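Local structure of monosaccharide ABC transporter substrate-binding protein, CUT2 family (Acidothermus cellulolyticus, 4RU1) at residues V146-Q151 and S160-V165; Q151-V156 and K175-G180; D201-L206 and S223-A228. The protein binds myo-inositol in the cleft between its two lobes and probably serves as the solute-binding component of an ABC transporter. One frame throughout, in Å; residues are numbered along the deposited sequence.

All three contacts lie in one lobe of the periplasmic binding protein fold, on the mixed sheet whose neighbouring strands run in the order 172-177, 145-150, 202-205, 226-230. Interactions 1 and 2 have centres about 9 Å apart, share Q151 and interleave along the chain, drawing on the consecutive strand 145-150, helix 156-168 and strand 172-177. Interaction 3 comes later in the sequence, its centre about 12 Å from that of interaction 1 and about 16 Å from that of interaction 2; strand 202-205 pairs directly with strand 145-150. Each contact reaches the inositol, through R161, Q151 and L206, so the framework of this lobe also shapes its side of the pocket.

Interaction 1 (V146-Q151 and S160-V165). With INS (1,2,3,4,5,6-hexahydroxy-cyclohexane), chain M.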
loop_
_atom_site.group_PDB
_atom_site.type_symbol
_atom_site.label_atom_id
_atom_site.label_comp_id
_atom_site.label_asym_id
_atom_site.label_seq_id
_atom_site.Cartn_x
_atom_site.Cartn_y
_atom_site.Cartn_z
ATOM N N VAL A 146 -7.570 17.812 -10.282
ATOM C CA VAL A 146 -6.610 16.791 -9.846
ATOM C C VAL A 146 -6.381 15.675 -10.879
ATOM O O VAL A 146 -7.312 15.272 -11.580
ATOM C CB VAL A 146 -7.077 16.147 -8.527
ATOM C CG1 VAL A 146 -8.382 15.401 -8.685
ATOM C CG2 VAL A 146 -5.995 15.218 -7.935
ATOM N N LEU A 147 -5.113 15.253 -11.018
ATOM C CA LEU A 147 -4.706 14.066 -11.770
ATOM C C LEU A 147 -4.289 13.021 -10.797
ATOM O O LEU A 147 -3.306 13.211 -10.023
ATOM C CB LEU A 147 -3.517 14.455 -12.633
ATOM C CG LEU A 147 -2.971 13.339 -13.470
ATOM C CD1 LEU A 147 -3.972 12.905 -14.512
ATOM C CD2 LEU A 147 -1.670 13.755 -14.163
ATOM N N CYS A 148 -4.999 11.899 -10.801
ATOM C CA CYS A 148 -4.628 10.759 -9.945
ATOM C C CYS A 148 -3.860 9.769 -10.804
ATOM O O CYS A 148 -4.352 9.377 -11.866
ATOM C CB CYS A 148 -5.858 10.069 -9.440
ATOM S SG CYS A 148 -6.613 10.960 -8.083
ATOM N N VAL A 149 -2.651 9.400 -10.383
ATOM C CA VAL A 149 -1.731 8.562 -11.184
ATOM C C VAL A 149 -1.698 7.204 -10.567
ATOM O O VAL A 149 -1.426 7.093 -9.385
ATOM C CB VAL A 149 -0.347 9.182 -11.310
ATOM C CG1 VAL A 149 0.583 8.259 -12.128
ATOM C CG2 VAL A 149 -0.462 10.563 -11.957
ATOM N N LEU A 150 -2.039 6.188 -11.348
ATOM C CA LEU A 150 -2.092 4.794 -10.873
ATOM C C LEU A 150 -1.023 3.989 -11.570
ATOM O O LEU A 150 -0.998 3.974 -12.803
ATOM C CB LEU A 150 -3.459 4.125 -11.177
ATOM C CG LEU A 150 -4.631 4.826 -10.542
ATOM C CD1 LEU A 150 -5.332 5.715 -11.553
ATOM C CD2 LEU A 150 -5.639 3.778 -10.035
ATOM N N GLN A 151 -0.190 3.285 -10.810
ATOM C CA GLN A 151 0.924 2.578 -11.396
ATOM C C GLN A 151 0.649 1.167 -11.819
ATOM O O GLN A 151 1.586 0.477 -12.254
ATOM C CB GLN A 151 2.139 2.669 -10.499
ATOM C CG GLN A 151 2.052 1.857 -9.208
ATOM C CD GLN A 151 1.400 2.565 -8.008
ATOM O OE1 GLN A 151 0.636 3.512 -8.123
ATOM N NE2 GLN A 151 1.683 2.064 -6.824
ATOM N N SER A 160 -9.604 2.013 -5.269
ATOM C CA SER A 160 -10.388 2.586 -4.176
ATOM C C SER A 160 -9.896 3.973 -3.853
ATOM O O SER A 160 -10.701 4.836 -3.486
ATOM C CB SER A 160 -10.248 1.664 -2.959
ATOM O OG SER A 160 -10.946 0.462 -3.158
ATOM N N ARG A 161 -8.573 4.178 -3.857
ATOM C CA ARG A 161 -8.033 5.483 -3.554
ATOM C C ARG A 161 -8.542 6.550 -4.538
ATOM O O ARG A 161 -9.049 7.600 -4.122
ATOM C CB ARG A 161 -6.483 5.473 -3.576
ATOM C CG ARG A 161 -5.823 4.673 -2.487
ATOM C CD ARG A 161 -4.301 4.672 -2.582
ATOM N NE ARG A 161 -3.735 3.906 -1.457
ATOM C CZ ARG A 161 -2.482 3.489 -1.418
ATOM N NH1 ARG A 161 -1.592 3.809 -2.347
ATOM N NH2 ARG A 161 -2.080 2.855 -0.376
ATOM N N CYS A 162 -8.435 6.206 -5.806
ATOM C CA CYS A 162 -8.902 7.153 -6.844
ATOM C C CYS A 162 -10.412 7.322 -6.808
ATOM O O CYS A 162 -10.934 8.491 -6.928
ATOM C CB CYS A 162 -8.409 6.727 -8.191
ATOM S SG CYS A 162 -6.619 6.726 -8.241
ATOM N N ASN A 163 -11.149 6.243 -6.628
ATOM C CA ASN A 163 -12.623 6.436 -6.539
ATOM C C ASN A 163 -12.950 7.359 -5.327
ATOM O O ASN A 163 -13.870 8.168 -5.397
ATOM C CB ASN A 163 -13.314 5.114 -6.468
ATOM C CG ASN A 163 -14.767 5.236 -6.219
ATOM O OD1 ASN A 163 -15.211 4.951 -5.139
ATOM N ND2 ASN A 163 -15.519 5.705 -7.209
ATOM N N GLY A 164 -12.222 7.185 -4.229
ATOM C CA GLY A 164 -12.536 7.999 -3.071
ATOM C C GLY A 164 -12.273 9.445 -3.345
ATOM O O GLY A 164 -13.117 10.304 -2.959
ATOM N N VAL A 165 -11.150 9.787 -3.998
ATOM C CA VAL A 165 -10.833 11.180 -4.345
ATOM C C VAL A 165 -11.985 11.752 -5.219
ATOM O O VAL A 165 -12.400 12.898 -5.022
ATOM C CB VAL A 165 -9.525 11.256 -5.131
ATOM C CG1 VAL A 165 -9.333 12.622 -5.736
ATOM C CG2 VAL A 165 -8.376 10.954 -4.237
HETATM C C1 INS M . 1.207 1.195 -1.847
HETATM C C2 INS M . 1.992 1.373 -3.137
HETATM C C3 INS M . 2.497 0.009 -3.608
HETATM C C4 INS M . 1.409 -1.040 -3.678
HETATM C C5 INS M . 0.715 -1.215 -2.365
HETATM C C6 INS M . 0.168 0.075 -1.816
HETATM O O1 INS M . 0.641 2.425 -1.369
HETATM O O2 INS M . 1.039 1.829 -4.113
HETATM O O3 INS M . 3.047 0.231 -4.922
HETATM O O4 INS M . 1.949 -2.309 -4.126
HETATM O O5 INS M . -0.407 -2.121 -2.451
HETATM O O6 INS M . -0.386 -0.110 -0.481
#
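O1 of the bound inositol is gripped by both terminal nitrogens of R161, NH1 of R161 at 2.8 Å from O1 and NH2 of R161 at 2.9 Å. The residue belongs to the first half of a beta-alpha-beta unit: strand 145-150 runs one way, helix 156-168 returns antiparallel to it, packed against the sheet, and strand 172-177 completes the crossover. O1 sits at the edge of the guanidinium and in its plane, where the two N-H groups converge on it. The arginine chain is extended from CG to NE, carrying the charge away from the helix and into the ligand pocket. E127 forms a salt bridge with NE, and Q251 makes a weak hydrogen bond to NH2, so E127 and Q251 help the ligand fix the group's rotation. With an alanine here, O1 would probably lose both guanidinium donors and the E127 carboxylate would be left without its charged mate.

Behind this polar end the strand and helix meet through small apolar groups. C162 points its SG at the sheet and lodges between two strand residues, 3.6 Å from CB of C148 and 3.6 Å from CG of L150. Both methyls of L150 also come up against that sulfur, so the leucine straddles it. C148 and C162 can form a disulfide in this protein, but here it is absent: their SG atoms stand 4.2 Å apart. The SG of C148 is turned beside its own backbone N (chi1 -78°) and faces V165 CG1 at 4.0 Å. One helical turn from R161, V165 places this same methyl, which lies opposite its backbone N (chi1 168°), 4.2 Å from CG1 of V146.

Interaction 2 (Q151-V156 and K175-G180); sequences QAQGQV and KLYVNG. With INS (1,2,3,4,5,6-hexahydroxy-cyclohexane), chain M.
The ligand pocket is lined here by the loop that leaves strand 145-150 at its C-terminal end, and Q151, the first residue of that loop, does two jobs. Its backbone O accepts a hydrogen bond from G180 N at 3.2 Å, the donor standing 21° off the carbonyl plane, while its side chain reaches the inositol. NE2 of Q151 gives a bond of 2.8 Å to inositol O2 and a weak one to O3 of the same ring. The chain gets there by folding: CG lies between the backbone N and carbonyl carbon (chi1 71°), and a second bend follows at chi2 (-87°). G180 presses against the start of this side chain, its CA 3.8 Å from CB of Q151; a CB on the glycine would collide there. CA of Q151 also makes a CH...O contact with V178 O, at 3.4 Å.

Farther along, Y177 meets the loop with its ring. A152 O comes in at the ring edge, in its plane, 3.7 Å from CD1 of Y177. Q153 crosses the tyrosine at about a right angle and brings CG to 3.5 Å from CD1 of Y177. At the other end of the ring, Y177 OH takes a hydrogen bond from K175 NZ, and E159 salt-bridges that NZ and hydrogen-bonds that OH.

E159 belongs to helix 156-168, for which Q155 stands at the N-cap position. Strand 172-177 is the outermost strand on this side of the sheet; Y177 leans on L150 of its neighbour, whereas V178 packs on V149 and against V186 and T189 of helix 183-196.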
loop_
_atom_site.group_PDB
_atom_site.type_symbol
_atom_site.label_atom_id
_atom_site.label_comp_id
_atom_site.label_asym_id
_atom_site.label_seq_id
_atom_site.Cartn_x
_atom_site.Cartn_y
_atom_site.Cartn_z
ATOM N N GLN A 151 -0.190 3.285 -10.810
ATOM C CA GLN A 151 0.924 2.578 -11.396
ATOM C C GLN A 151 0.649 1.167 -11.819
ATOM O O GLN A 151 1.586 0.477 -12.254
ATOM C CB GLN A 151 2.139 2.669 -10.499
ATOM C CG GLN A 151 2.052 1.857 -9.208
ATOM C CD GLN A 151 1.400 2.565 -8.008
ATOM O OE1 GLN A 151 0.636 3.512 -8.123
ATOM N NE2 GLN A 151 1.683 2.064 -6.824
ATOM N N ALA A 152 -0.571 0.694 -11.624
ATOM C CA ALA A 152 -0.979 -0.641 -12.066
ATOM C C ALA A 152 -2.464 -0.547 -12.298
ATOM O O ALA A 152 -3.150 0.310 -11.707
ATOM C CB ALA A 152 -0.679 -1.691 -11.027
ATOM N N GLN A 153 -2.939 -1.388 -13.204
ATOM C CA GLN A 153 -4.373 -1.648 -13.431
ATOM C C GLN A 153 -4.890 -2.867 -12.701
ATOM O O GLN A 153 -4.107 -3.747 -12.337
ATOM C CB GLN A 153 -4.667 -1.788 -14.937
ATOM C CG GLN A 153 -4.317 -0.569 -15.779
ATOM C CD GLN A 153 -4.684 -0.790 -17.252
ATOM O OE1 GLN A 153 -3.823 -1.068 -18.095
ATOM N NE2 GLN A 153 -5.928 -0.722 -17.524
ATOM N N GLY A 154 -6.169 -2.780 -12.382
ATOM C CA GLY A 154 -6.891 -3.928 -11.812
ATOM C C GLY A 154 -6.492 -4.243 -10.375
ATOM O O GLY A 154 -6.517 -5.403 -9.984
ATOM N N GLN A 155 -6.099 -3.230 -9.609
ATOM C CA GLN A 155 -5.739 -3.452 -8.216
ATOM C C GLN A 155 -6.714 -2.701 -7.289
ATOM O O GLN A 155 -6.760 -1.438 -7.324
ATOM C CB GLN A 155 -4.296 -3.049 -7.966
ATOM C CG GLN A 155 -3.350 -4.049 -8.607
ATOM C CD GLN A 155 -1.935 -3.961 -8.163
ATOM O OE1 GLN A 155 -1.565 -3.327 -7.190
ATOM N NE2 GLN A 155 -1.079 -4.616 -8.897
ATOM N N VAL A 156 -7.472 -3.435 -6.483
ATOM C CA VAL A 156 -8.636 -2.848 -5.799
ATOM C C VAL A 156 -8.142 -1.706 -4.885
ATOM O O VAL A 156 -8.890 -0.712 -4.595
ATOM C CB VAL A 156 -9.482 -3.840 -4.984
ATOM C CG1 VAL A 156 -10.211 -4.789 -5.900
ATOM C CG2 VAL A 156 -8.721 -4.589 -3.905
ATOM N N LYS A 175 -7.887 10.560 -14.296
ATOM C CA LYS A 175 -7.076 9.440 -13.928
ATOM C C LYS A 175 -6.075 9.225 -15.046
ATOM O O LYS A 175 -6.457 9.263 -16.256
ATOM C CB LYS A 175 -7.941 8.170 -13.756
ATOM C CG LYS A 175 -8.303 7.792 -12.351
ATOM C CD LYS A 175 -8.442 6.277 -12.213
ATOM C CE LYS A 175 -9.699 5.785 -12.825
ATOM N NZ LYS A 175 -9.951 4.397 -12.365
ATOM N N LEU A 176 -4.868 8.798 -14.677
ATOM C CA LEU A 176 -3.840 8.424 -15.617
ATOM C C LEU A 176 -3.141 7.147 -15.136
ATOM O O LEU A 176 -2.581 7.122 -14.012
ATOM C CB LEU A 176 -2.817 9.486 -15.708
ATOM C CG LEU A 176 -1.552 9.186 -16.519
ATOM C CD1 LEU A 176 -1.847 9.005 -18.011
ATOM C CD2 LEU A 176 -0.506 10.260 -16.376
ATOM N N TYR A 177 -3.139 6.119 -15.962
ATOM C CA TYR A 177 -2.438 4.916 -15.729
ATOM C C TYR A 177 -1.034 5.015 -16.337
ATOM O O TYR A 177 -0.849 5.436 -17.463
ATOM C CB TYR A 177 -3.164 3.682 -16.326
ATOM C CG TYR A 177 -4.462 3.330 -15.572
ATOM C CD1 TYR A 177 -4.453 2.613 -14.361
ATOM C CD2 TYR A 177 -5.667 3.882 -15.959
ATOM C CE1 TYR A 177 -5.621 2.331 -13.702
ATOM C CE2 TYR A 177 -6.856 3.642 -15.277
ATOM C CZ TYR A 177 -6.829 2.898 -14.123
ATOM O OH TYR A 177 -7.986 2.621 -13.392
ATOM N N VAL A 178 -0.053 4.534 -15.573
ATOM C CA VAL A 178 1.359 4.487 -16.015
ATOM C C VAL A 178 1.882 3.158 -15.666
ATOM O O VAL A 178 1.347 2.452 -14.797
ATOM C CB VAL A 178 2.181 5.618 -15.277
ATOM C CG1 VAL A 178 1.688 7.036 -15.554
ATOM C CG2 VAL A 178 2.282 5.434 -13.772
ATOM N N ASN A 179 2.977 2.778 -16.321
ATOM C CA ASN A 179 3.587 1.478 -16.088
ATOM C C ASN A 179 4.632 1.627 -15.014
ATOM O O ASN A 179 5.791 1.992 -15.335
ATOM C CB ASN A 179 4.261 0.958 -17.360
ATOM C CG ASN A 179 4.904 -0.407 -17.171
ATOM O OD1 ASN A 179 4.881 -0.992 -16.100
ATOM N ND2 ASN A 179 5.504 -0.884 -18.237
ATOM N N GLY A 180 4.283 1.253 -13.789
ATOM C CA GLY A 180 5.140 1.474 -12.571
ATOM C C GLY A 180 6.510 0.744 -12.659
ATOM O O GLY A 180 7.539 1.197 -12.052
HETATM C C1 INS M . 1.207 1.195 -1.847
HETATM C C2 INS M . 1.992 1.373 -3.137
HETATM C C3 INS M . 2.497 0.009 -3.608
HETATM C C4 INS M . 1.409 -1.040 -3.678
HETATM C C5 INS M . 0.715 -1.215 -2.365
HETATM C C6 INS M . 0.168 0.075 -1.816
HETATM O O1 INS M . 0.641 2.425 -1.369
HETATM O O2 INS M . 1.039 1.829 -4.113
HETATM O O3 INS M . 3.047 0.231 -4.922
HETATM O O4 INS M . 1.949 -2.309 -4.126
HETATM O O5 INS M . -0.407 -2.121 -2.451
HETATM O O6 INS M . -0.386 -0.110 -0.481
#

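Interaction 3 (D201-L206 and S223-A228). With INS (1,2,3,4,5,6-hexahydroxy-cyclohexane), chain M.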
loop_
_atom_site.group_PDB
_atom_site.type_symbol
_atom_site.label_atom_id
_atom_site.label_comp_id
_atom_site.label_asym_id
_atom_site.label_seq_id
_atom_site.Cartn_x
_atom_site.Cartn_y
_atom_site.Cartn_z
ATOM N N ASP A 201 -3.709 21.147 -11.723
ATOM C CA ASP A 201 -3.028 21.868 -10.692
ATOM C C ASP A 201 -2.579 21.024 -9.503
ATOM O O ASP A 201 -1.885 21.512 -8.640
ATOM C CB ASP A 201 -3.828 23.115 -10.218
ATOM C CG ASP A 201 -5.138 22.811 -9.606
ATOM O OD1 ASP A 201 -5.600 21.668 -9.576
ATOM O OD2 ASP A 201 -5.745 23.794 -9.099
ATOM N N LEU A 202 -3.047 19.771 -9.403
ATOM C CA LEU A 202 -2.532 18.849 -8.349
ATOM C C LEU A 202 -2.408 17.450 -9.022
ATOM O O LEU A 202 -3.376 16.986 -9.683
ATOM C CB LEU A 202 -3.484 18.777 -7.154
ATOM C CG LEU A 202 -3.066 17.855 -6.032
ATOM C CD1 LEU A 202 -1.759 18.333 -5.372
ATOM C CD2 LEU A 202 -4.194 17.708 -5.008
ATOM N N VAL A 203 -1.264 16.814 -8.785
ATOM C CA VAL A 203 -1.045 15.403 -9.162
ATOM C C VAL A 203 -0.996 14.663 -7.815
ATOM O O VAL A 203 -0.206 15.017 -6.912
ATOM C CB VAL A 203 0.335 15.219 -9.873
ATOM C CG1 VAL A 203 0.655 13.774 -10.200
ATOM C CG2 VAL A 203 0.416 16.117 -11.128
ATOM N N ILE A 204 -1.857 13.655 -7.669
ATOM C CA ILE A 204 -1.763 12.702 -6.528
ATOM C C ILE A 204 -1.237 11.375 -7.006
ATOM O O ILE A 204 -1.843 10.737 -7.897
ATOM C CB ILE A 204 -3.118 12.482 -5.842
ATOM C CG1 ILE A 204 -3.636 13.788 -5.302
ATOM C CG2 ILE A 204 -2.970 11.460 -4.695
ATOM C CD1 ILE A 204 -4.997 13.667 -4.629
ATOM N N THR A 205 -0.028 11.028 -6.507
ATOM C CA THR A 205 0.608 9.776 -6.801
ATOM C C THR A 205 0.267 8.752 -5.721
ATOM O O THR A 205 -0.012 9.132 -4.565
ATOM C CB THR A 205 2.126 9.915 -6.981
ATOM O OG1 THR A 205 2.699 10.454 -5.789
ATOM C CG2 THR A 205 2.399 10.738 -8.194
ATOM N N LEU A 206 0.215 7.457 -6.102
ATOM C CA LEU A 206 -0.226 6.361 -5.228
ATOM C C LEU A 206 0.932 5.542 -4.601
ATOM O O LEU A 206 0.719 4.481 -3.951
ATOM C CB LEU A 206 -1.224 5.461 -5.869
ATOM C CG LEU A 206 -2.421 6.150 -6.456
ATOM C CD1 LEU A 206 -3.453 5.140 -6.954
ATOM C CD2 LEU A 206 -3.074 7.212 -5.653
ATOM N N SER A 223 5.208 22.902 -15.768
ATOM C CA SER A 223 3.876 23.041 -15.186
ATOM C C SER A 223 3.931 23.685 -13.810
ATOM O O SER A 223 4.941 23.702 -13.134
ATOM C CB SER A 223 3.255 21.643 -15.077
ATOM O OG SER A 223 2.080 21.480 -14.316
ATOM N N ASN A 224 2.774 24.184 -13.382
ATOM C CA ASN A 224 2.616 24.812 -12.071
ATOM C C ASN A 224 1.899 23.913 -11.146
ATOM O O ASN A 224 1.601 24.308 -10.030
ATOM C CB ASN A 224 1.924 26.196 -12.120
ATOM C CG ASN A 224 2.808 27.251 -12.782
ATOM O OD1 ASN A 224 4.014 27.337 -12.496
ATOM N ND2 ASN A 224 2.226 28.051 -13.658
ATOM N N ALA A 225 1.649 22.660 -11.587
ATOM C CA ALA A 225 0.969 21.728 -10.722
ATOM C C ALA A 225 1.787 21.399 -9.449
ATOM O O ALA A 225 3.039 21.311 -9.482
ATOM C CB ALA A 225 0.710 20.433 -11.503
ATOM N N LYS A 226 1.087 21.219 -8.348
ATOM C CA LYS A 226 1.705 20.693 -7.157
ATOM C C LYS A 226 1.570 19.153 -7.146
ATOM O O LYS A 226 0.872 18.617 -7.944
ATOM C CB LYS A 226 1.051 21.278 -5.909
ATOM C CG LYS A 226 0.922 22.793 -5.894
ATOM C CD LYS A 226 2.235 23.475 -5.876
ATOM C CE LYS A 226 2.004 24.959 -6.212
ATOM N NZ LYS A 226 3.020 25.829 -5.565
ATOM N N ILE A 227 2.264 18.505 -6.219
ATOM C CA ILE A 227 2.310 17.024 -6.111
ATOM C C ILE A 227 2.005 16.700 -4.638
ATOM O O ILE A 227 2.499 17.365 -3.729
ATOM C CB ILE A 227 3.695 16.444 -6.485
ATOM C CG1 ILE A 227 4.190 16.929 -7.871
ATOM C CG2 ILE A 227 3.678 14.935 -6.464
ATOM C CD1 ILE A 227 5.074 18.119 -7.884
ATOM N N ALA A 228 1.242 15.631 -4.439
ATOM C CA ALA A 228 0.949 14.998 -3.138
ATOM C C ALA A 228 0.997 13.516 -3.331
ATOM O O ALA A 228 0.860 13.033 -4.480
ATOM C CB ALA A 228 -0.375 15.436 -2.627
HETATM C C1 INS M . 1.207 1.195 -1.847
HETATM C C2 INS M . 1.992 1.373 -3.137
HETATM C C3 INS M . 2.497 0.009 -3.608
HETATM C C4 INS M . 1.409 -1.040 -3.678
HETATM C C5 INS M . 0.715 -1.215 -2.365
HETATM C C6 INS M . 0.168 0.075 -1.816
HETATM O O1 INS M . 0.641 2.425 -1.369
HETATM O O2 INS M . 1.039 1.829 -4.113
HETATM O O3 INS M . 3.047 0.231 -4.922
HETATM O O4 INS M . 1.949 -2.309 -4.126
HETATM O O5 INS M . -0.407 -2.121 -2.451
HETATM O O6 INS M . -0.386 -0.110 -0.481
HETATM O O HOH W 1 -1.085 24.298 -8.414
#
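Strands 202-205 and 226-228 run parallel, 23° apart, their backbones joined by four hydrogen bonds that alternate in direction from K226 N to D201 O at one end to T205 N to A228 O at the other. Between these come the bond from V203 N to K226 O, 2.9 Å, and that from A228 N to V203 O, also 2.9 Å. The end bonds differ in approach: T205 N meets A228 O in the carbonyl plane, while K226 N stands above the plane of the D201 carbonyl. D201 O has a second donor, a water that also donates a hydrogen bond to N224 O and so bridges the two segments. Just before the strand, S223 OG accepts a hydrogen bond from A225 N in an ST turn.

L202, I204, K226 and A228 project to one face of the sheet, V203 and I227 to the other. CG of L202 is swung opposite its backbone N (chi1 179°), which lays CD1 across the neighbouring strand, 4.2 Å from CB of A228 and 4.1 Å from CB of K226. This is the pairing of a beta-alpha-beta crossover, strand 202-205, helix 208-220, strand 226-230, within the lobe built on the mixed sheet. The helix lies against T205 and I227, the latter touching V218. On the face of L202, I204 reaches V146 of strand 145-150 and A228 meets W247; on the face of I227, V203 leans its CG2 toward the CB of A225, 4.3 Å away.

OG1 of T205 has its main partner in T229 OG1. Past the strand end the chain enters the pocket, where L206 O accepts a hydrogen bond from inositol O2 at 2.7 Å.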